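Local coordinates for VOC domain-containing protein (Streptococcus mutans, PDB 3L7T) that binds zinc at sites shared between the two subunits of a VOC-fold dimer and may have a lactoylglutathione lyase (glyoxalase I) activity, at residues A[11-23]-A[120-132]. Residues are numbered along the deposited sequence; the frame is centred on the assembly and turned at random.
Sequences LIVSDYDKSYEFY and AFFFDPDGLPLEL
One face of the Phe-22 ring carries Pro-125, whose CD makes a CH-pi contact 3.7 Å from the ring centroid, with CA of Asp-124 beside it over the same face; CD1 of Leu-130 sits at the edge, in plane. Asp-124 opens the type I turn to Gly-127 that joins strands 118-123 and 129-133, and its carboxylate stands at 89° to this ring. Here the hairpin of one beta-alpha-beta-beta-beta module of the VOC fold meets helix 16-26 of the other.

With chi1 at 178°, Phe-22 extends its CG anti to the backbone N, carrying CZ to within 4.0 Å of CE1 at the edge of Phe-122. The Tyr-23 ring receives OD2 of Asp-124 at its edge, and its OH donates to the anti side of that oxygen at 2.7 Å. OD1 accepts from Asp-126 N, an Asx turn, and from Leu-128 N, the two reaching it from opposite faces of the carboxylate plane. One water donates to both Ile-12 O and OD2 of Asp-124; another links Ser-19 OG to OD2 of Asp-126 and, weakly, to OD2 of Asp-124. Asp-126 packs on Cys-80 of the second subunit and holds Ser-14 twice: Ser-14 N reaches OD2 of Asp-126 from above the carboxylate plane at 2.9 Å, while Ser-14 OG donates to the syn side of Asp-126 OD1 at 2.6 Å.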
loop_
_atom_site.group_PDB
_atom_site.type_symbol
_atom_site.label_atom_id
_atom_site.label_comp_id
_atom_site.label_asym_id
_atom_site.label_seq_id
_atom_site.Cartn_x
_atom_site.Cartn_y
_atom_site.Cartn_z
ATOM N N LEU A 11 5.781 -3.714 -1.718
ATOM C CA LEU A 11 6.271 -3.469 -0.375
ATOM C C LEU A 11 7.678 -3.957 -0.298
ATOM O O LEU A 11 8.119 -4.761 -1.142
ATOM C CB LEU A 11 5.390 -4.164 0.659
ATOM C CG LEU A 11 5.253 -5.680 0.633
ATOM C CD1 LEU A 11 6.202 -6.261 1.655
ATOM C CD2 LEU A 11 3.826 -6.083 0.982
ATOM N N ILE A 12 8.380 -3.437 0.696
ATOM C CA ILE A 12 9.792 -3.752 0.935
ATOM C C ILE A 12 9.924 -4.542 2.235
ATOM O O ILE A 12 9.310 -4.215 3.233
ATOM C CB ILE A 12 10.630 -2.460 1.007
ATOM C CG1 ILE A 12 10.695 -1.847 -0.405
ATOM C CG2 ILE A 12 12.075 -2.753 1.567
ATOM C CD1 ILE A 12 11.434 -0.536 -0.536
ATOM N N VAL A 13 10.799 -5.550 2.241
ATOM C CA VAL A 13 11.015 -6.384 3.420
ATOM C C VAL A 13 12.529 -6.407 3.692
ATOM O O VAL A 13 13.312 -6.053 2.811
ATOM C CB VAL A 13 10.486 -7.832 3.241
ATOM C CG1 VAL A 13 8.950 -7.836 2.958
ATOM C CG2 VAL A 13 11.253 -8.577 2.137
ATOM N N SER A 14 12.898 -6.623 4.947
ATOM C CA SER A 14 14.311 -6.589 5.327
ATOM C C SER A 14 14.985 -7.937 5.025
ATOM O O SER A 14 16.158 -7.974 4.650
ATOM C CB SER A 14 14.484 -6.183 6.814
ATOM O OG SER A 14 13.994 -7.208 7.689
ATOM N N ASP A 15 14.290 -9.029 5.321
ATOM C CA ASP A 15 14.879 -10.355 5.197
ATOM C C ASP A 15 14.038 -11.152 4.214
ATOM O O ASP A 15 12.962 -11.620 4.564
ATOM C CB ASP A 15 14.895 -11.057 6.571
ATOM C CG ASP A 15 15.540 -12.435 6.524
ATOM O OD1 ASP A 15 15.220 -13.241 5.613
ATOM O OD2 ASP A 15 16.309 -12.752 7.459
ATOM N N TYR A 16 14.514 -11.273 2.979
ATOM C CA TYR A 16 13.711 -11.878 1.931
ATOM C C TYR A 16 13.210 -13.288 2.282
ATOM O O TYR A 16 12.048 -13.590 2.083
ATOM C CB TYR A 16 14.449 -11.834 0.585
ATOM C CG TYR A 16 13.643 -12.395 -0.553
ATOM C CD1 TYR A 16 12.578 -11.677 -1.095
ATOM C CD2 TYR A 16 13.792 -13.720 -0.929
ATOM C CE1 TYR A 16 11.813 -12.213 -2.083
ATOM C CE2 TYR A 16 13.045 -14.254 -1.933
ATOM C CZ TYR A 16 12.051 -13.506 -2.514
ATOM O OH TYR A 16 11.295 -14.107 -3.513
ATOM N N ASP A 17 14.090 -14.153 2.799
ATOM C CA ASP A 17 13.685 -15.508 3.136
ATOM C C ASP A 17 12.616 -15.554 4.219
ATOM O O ASP A 17 11.716 -16.401 4.182
ATOM C CB ASP A 17 14.889 -16.360 3.565
ATOM C CG ASP A 17 15.843 -16.645 2.429
ATOM O OD1 ASP A 17 15.412 -16.719 1.261
ATOM O OD2 ASP A 17 17.054 -16.740 2.708
ATOM N N LYS A 18 12.737 -14.678 5.207
ATOM C CA LYS A 18 11.830 -14.710 6.328
ATOM C C LYS A 18 10.462 -14.195 5.862
ATOM O O LYS A 18 9.424 -14.719 6.251
ATOM C CB LYS A 18 12.350 -13.840 7.474
ATOM C CG LYS A 18 13.450 -14.501 8.296
ATOM C CD LYS A 18 13.745 -13.732 9.576
ATOM C CE LYS A 18 14.032 -14.685 10.719
ATOM N NZ LYS A 18 14.952 -15.753 10.249
ATOM N N SER A 19 10.478 -13.206 4.972
ATOM C CA SER A 19 9.216 -12.641 4.477
ATOM C C SER A 19 8.572 -13.540 3.432
ATOM O O SER A 19 7.358 -13.606 3.338
ATOM C CB SER A 19 9.436 -11.232 3.939
ATOM O OG SER A 19 9.841 -10.406 5.008
ATOM N N TYR A 20 9.384 -14.292 2.704
ATOM C CA TYR A 20 8.858 -15.264 1.753
ATOM C C TYR A 20 8.125 -16.335 2.556
ATOM O O TYR A 20 6.998 -16.712 2.240
ATOM C CB TYR A 20 10.011 -15.912 0.973
ATOM C CG TYR A 20 9.540 -16.934 -0.034
ATOM C CD1 TYR A 20 9.592 -16.663 -1.394
ATOM C CD2 TYR A 20 9.092 -18.180 0.375
ATOM C CE1 TYR A 20 9.163 -17.609 -2.337
ATOM C CE2 TYR A 20 8.621 -19.125 -0.563
ATOM C CZ TYR A 20 8.662 -18.823 -1.894
ATOM O OH TYR A 20 8.233 -19.773 -2.801
ATOM N N GLU A 21 8.768 -16.819 3.610
ATOM C CA GLU A 21 8.098 -17.751 4.529
ATOM C C GLU A 21 6.745 -17.208 5.054
ATOM O O GLU A 21 5.717 -17.897 5.009
ATOM C CB GLU A 21 9.044 -18.078 5.701
ATOM C CG GLU A 21 8.394 -18.790 6.896
ATOM C CD GLU A 21 7.874 -20.195 6.563
ATOM O OE1 GLU A 21 8.468 -20.871 5.697
ATOM O OE2 GLU A 21 6.851 -20.608 7.159
ATOM N N PHE A 22 6.738 -15.963 5.518
ATOM C CA PHE A 22 5.529 -15.362 6.073
ATOM C C PHE A 22 4.409 -15.289 5.024
ATOM O O PHE A 22 3.313 -15.804 5.226
ATOM C CB PHE A 22 5.856 -13.966 6.627
ATOM C CG PHE A 22 4.663 -13.226 7.189
ATOM C CD1 PHE A 22 4.242 -13.462 8.501
ATOM C CD2 PHE A 22 3.984 -12.265 6.437
ATOM C CE1 PHE A 22 3.198 -12.723 9.055
ATOM C CE2 PHE A 22 2.944 -11.533 6.989
ATOM C CZ PHE A 22 2.512 -11.795 8.279
ATOM N N TYR A 23 4.666 -14.593 3.921
ATOM C CA TYR A 23 3.638 -14.371 2.891
ATOM C C TYR A 23 3.187 -15.632 2.137
ATOM O O TYR A 23 2.009 -15.782 1.785
ATOM C CB TYR A 23 4.113 -13.271 1.915
ATOM C CG TYR A 23 4.063 -11.856 2.535
ATOM C CD1 TYR A 23 2.849 -11.185 2.678
ATOM C CD2 TYR A 23 5.221 -11.228 3.016
ATOM C CE1 TYR A 23 2.761 -9.953 3.291
ATOM C CE2 TYR A 23 5.147 -9.970 3.646
ATOM C CZ TYR A 23 3.906 -9.337 3.771
ATOM O OH TYR A 23 3.798 -8.095 4.374
ATOM N N ALA A 120 -9.444 -7.180 12.390
ATOM C CA ALA A 120 -8.378 -7.402 13.363
ATOM C C ALA A 120 -7.042 -7.126 12.676
ATOM O O ALA A 120 -6.882 -7.457 11.512
ATOM C CB ALA A 120 -8.429 -8.823 13.875
ATOM N N PHE A 121 -6.138 -6.441 13.369
ATOM C CA PHE A 121 -4.767 -6.249 12.894
ATOM C C PHE A 121 -3.785 -7.331 13.301
ATOM O O PHE A 121 -3.788 -7.833 14.443
ATOM C CB PHE A 121 -4.205 -4.898 13.348
ATOM C CG PHE A 121 -4.736 -3.721 12.572
ATOM C CD1 PHE A 121 -4.129 -3.319 11.381
ATOM C CD2 PHE A 121 -5.815 -2.998 13.055
ATOM C CE1 PHE A 121 -4.604 -2.222 10.675
ATOM C CE2 PHE A 121 -6.301 -1.904 12.361
ATOM C CZ PHE A 121 -5.702 -1.518 11.166
ATOM N N PHE A 122 -2.886 -7.635 12.375
ATOM C CA PHE A 122 -1.686 -8.428 12.666
ATOM C C PHE A 122 -0.538 -7.737 11.936
ATOM O O PHE A 122 -0.743 -6.675 11.352
ATOM C CB PHE A 122 -1.884 -9.890 12.227
ATOM C CG PHE A 122 -2.124 -10.075 10.754
ATOM C CD1 PHE A 122 -1.159 -10.699 9.964
ATOM C CD2 PHE A 122 -3.376 -9.779 10.180
ATOM C CE1 PHE A 122 -1.420 -10.997 8.649
ATOM C CE2 PHE A 122 -3.627 -10.044 8.866
ATOM C CZ PHE A 122 -2.639 -10.648 8.077
ATOM N N PHE A 123 0.667 -8.300 11.985
ATOM C CA PHE A 123 1.835 -7.592 11.458
ATOM C C PHE A 123 2.761 -8.527 10.704
ATOM O O PHE A 123 2.853 -9.688 11.036
ATOM C CB PHE A 123 2.596 -6.901 12.594
ATOM C CG PHE A 123 1.755 -5.920 13.355
ATOM C CD1 PHE A 123 1.724 -4.586 12.987
ATOM C CD2 PHE A 123 0.910 -6.362 14.360
ATOM C CE1 PHE A 123 0.894 -3.692 13.635
ATOM C CE2 PHE A 123 0.044 -5.480 14.995
ATOM C CZ PHE A 123 0.050 -4.139 14.649
ATOM N N ASP A 124 3.438 -8.010 9.680
ATOM C CA ASP A 124 4.410 -8.793 8.957
ATOM C C ASP A 124 5.730 -8.710 9.727
ATOM O O ASP A 124 5.797 -8.013 10.755
ATOM C CB ASP A 124 4.488 -8.376 7.466
ATOM C CG ASP A 124 5.562 -7.338 7.150
ATOM O OD1 ASP A 124 6.067 -6.602 8.052
ATOM O OD2 ASP A 124 5.840 -7.201 5.912
ATOM N N PRO A 125 6.717 -9.520 9.329
ATOM C CA PRO A 125 7.974 -9.578 10.071
ATOM C C PRO A 125 8.670 -8.232 10.253
ATOM O O PRO A 125 9.506 -8.097 11.157
ATOM C CB PRO A 125 8.842 -10.525 9.222
ATOM C CG PRO A 125 7.838 -11.415 8.547
ATOM C CD PRO A 125 6.674 -10.506 8.237
ATOM N N ASP A 126 8.369 -7.258 9.394
ATOM C CA ASP A 126 8.951 -5.905 9.467
ATOM C C ASP A 126 7.981 -4.884 10.056
ATOM O O ASP A 126 8.229 -3.670 9.996
ATOM C CB ASP A 126 9.450 -5.461 8.101
ATOM C CG ASP A 126 10.660 -6.279 7.642
ATOM O OD1 ASP A 126 11.655 -6.277 8.388
ATOM O OD2 ASP A 126 10.576 -7.044 6.649
ATOM N N GLY A 127 6.959 -5.395 10.742
ATOM C CA GLY A 127 5.983 -4.562 11.460
ATOM C C GLY A 127 4.965 -3.856 10.560
ATOM O O GLY A 127 4.343 -2.854 10.961
ATOM N N LEU A 128 4.829 -4.333 9.327
ATOM C CA LEU A 128 3.855 -3.712 8.400
ATOM C C LEU A 128 2.454 -4.115 8.911
ATOM O O LEU A 128 2.175 -5.311 9.048
ATOM C CB LEU A 128 4.058 -4.296 7.005
ATOM C CG LEU A 128 3.045 -3.838 5.943
ATOM C CD1 LEU A 128 3.124 -2.320 5.882
ATOM C CD2 LEU A 128 3.382 -4.490 4.587
ATOM N N PRO A 129 1.591 -3.136 9.239
ATOM C CA PRO A 129 0.252 -3.536 9.714
ATOM C C PRO A 129 -0.620 -4.113 8.578
ATOM O O PRO A 129 -0.745 -3.495 7.506
ATOM C CB PRO A 129 -0.371 -2.227 10.216
ATOM C CG PRO A 129 0.779 -1.282 10.447
ATOM C CD PRO A 129 1.813 -1.692 9.353
ATOM N N LEU A 130 -1.166 -5.298 8.817
ATOM C CA LEU A 130 -2.068 -5.974 7.905
ATOM C C LEU A 130 -3.377 -6.222 8.638
ATOM O O LEU A 130 -3.400 -6.347 9.856
ATOM C CB LEU A 130 -1.483 -7.314 7.425
ATOM C CG LEU A 130 -0.095 -7.228 6.799
ATOM C CD1 LEU A 130 0.512 -8.624 6.511
ATOM C CD2 LEU A 130 -0.115 -6.315 5.508
ATOM N N GLU A 131 -4.482 -6.258 7.910
ATOM C CA GLU A 131 -5.765 -6.224 8.596
ATOM C C GLU A 131 -6.661 -7.257 7.958
ATOM O O GLU A 131 -6.584 -7.453 6.737
ATOM C CB GLU A 131 -6.353 -4.815 8.467
ATOM C CG GLU A 131 -7.640 -4.584 9.180
ATOM C CD GLU A 131 -8.320 -3.277 8.752
ATOM O OE1 GLU A 131 -7.630 -2.283 8.423
ATOM O OE2 GLU A 131 -9.565 -3.257 8.733
ATOM N N LEU A 132 -7.369 -8.025 8.790
ATOM C CA LEU A 132 -8.451 -8.928 8.329
ATOM C C LEU A 132 -9.749 -8.155 8.461
ATOM O O LEU A 132 -9.952 -7.467 9.468
ATOM C CB LEU A 132 -8.536 -10.130 9.268
ATOM C CG LEU A 132 -7.247 -10.946 9.405
ATOM C CD1 LEU A 132 -7.431 -12.038 10.445
ATOM C CD2 LEU A 132 -6.930 -11.504 8.017
HETATM O O HOH W 1 7.319 -4.825 5.404
HETATM O O HOH W 2 11.843 -9.355 6.839
HETATM O O HOH W 3 8.256 -8.386 6.071
#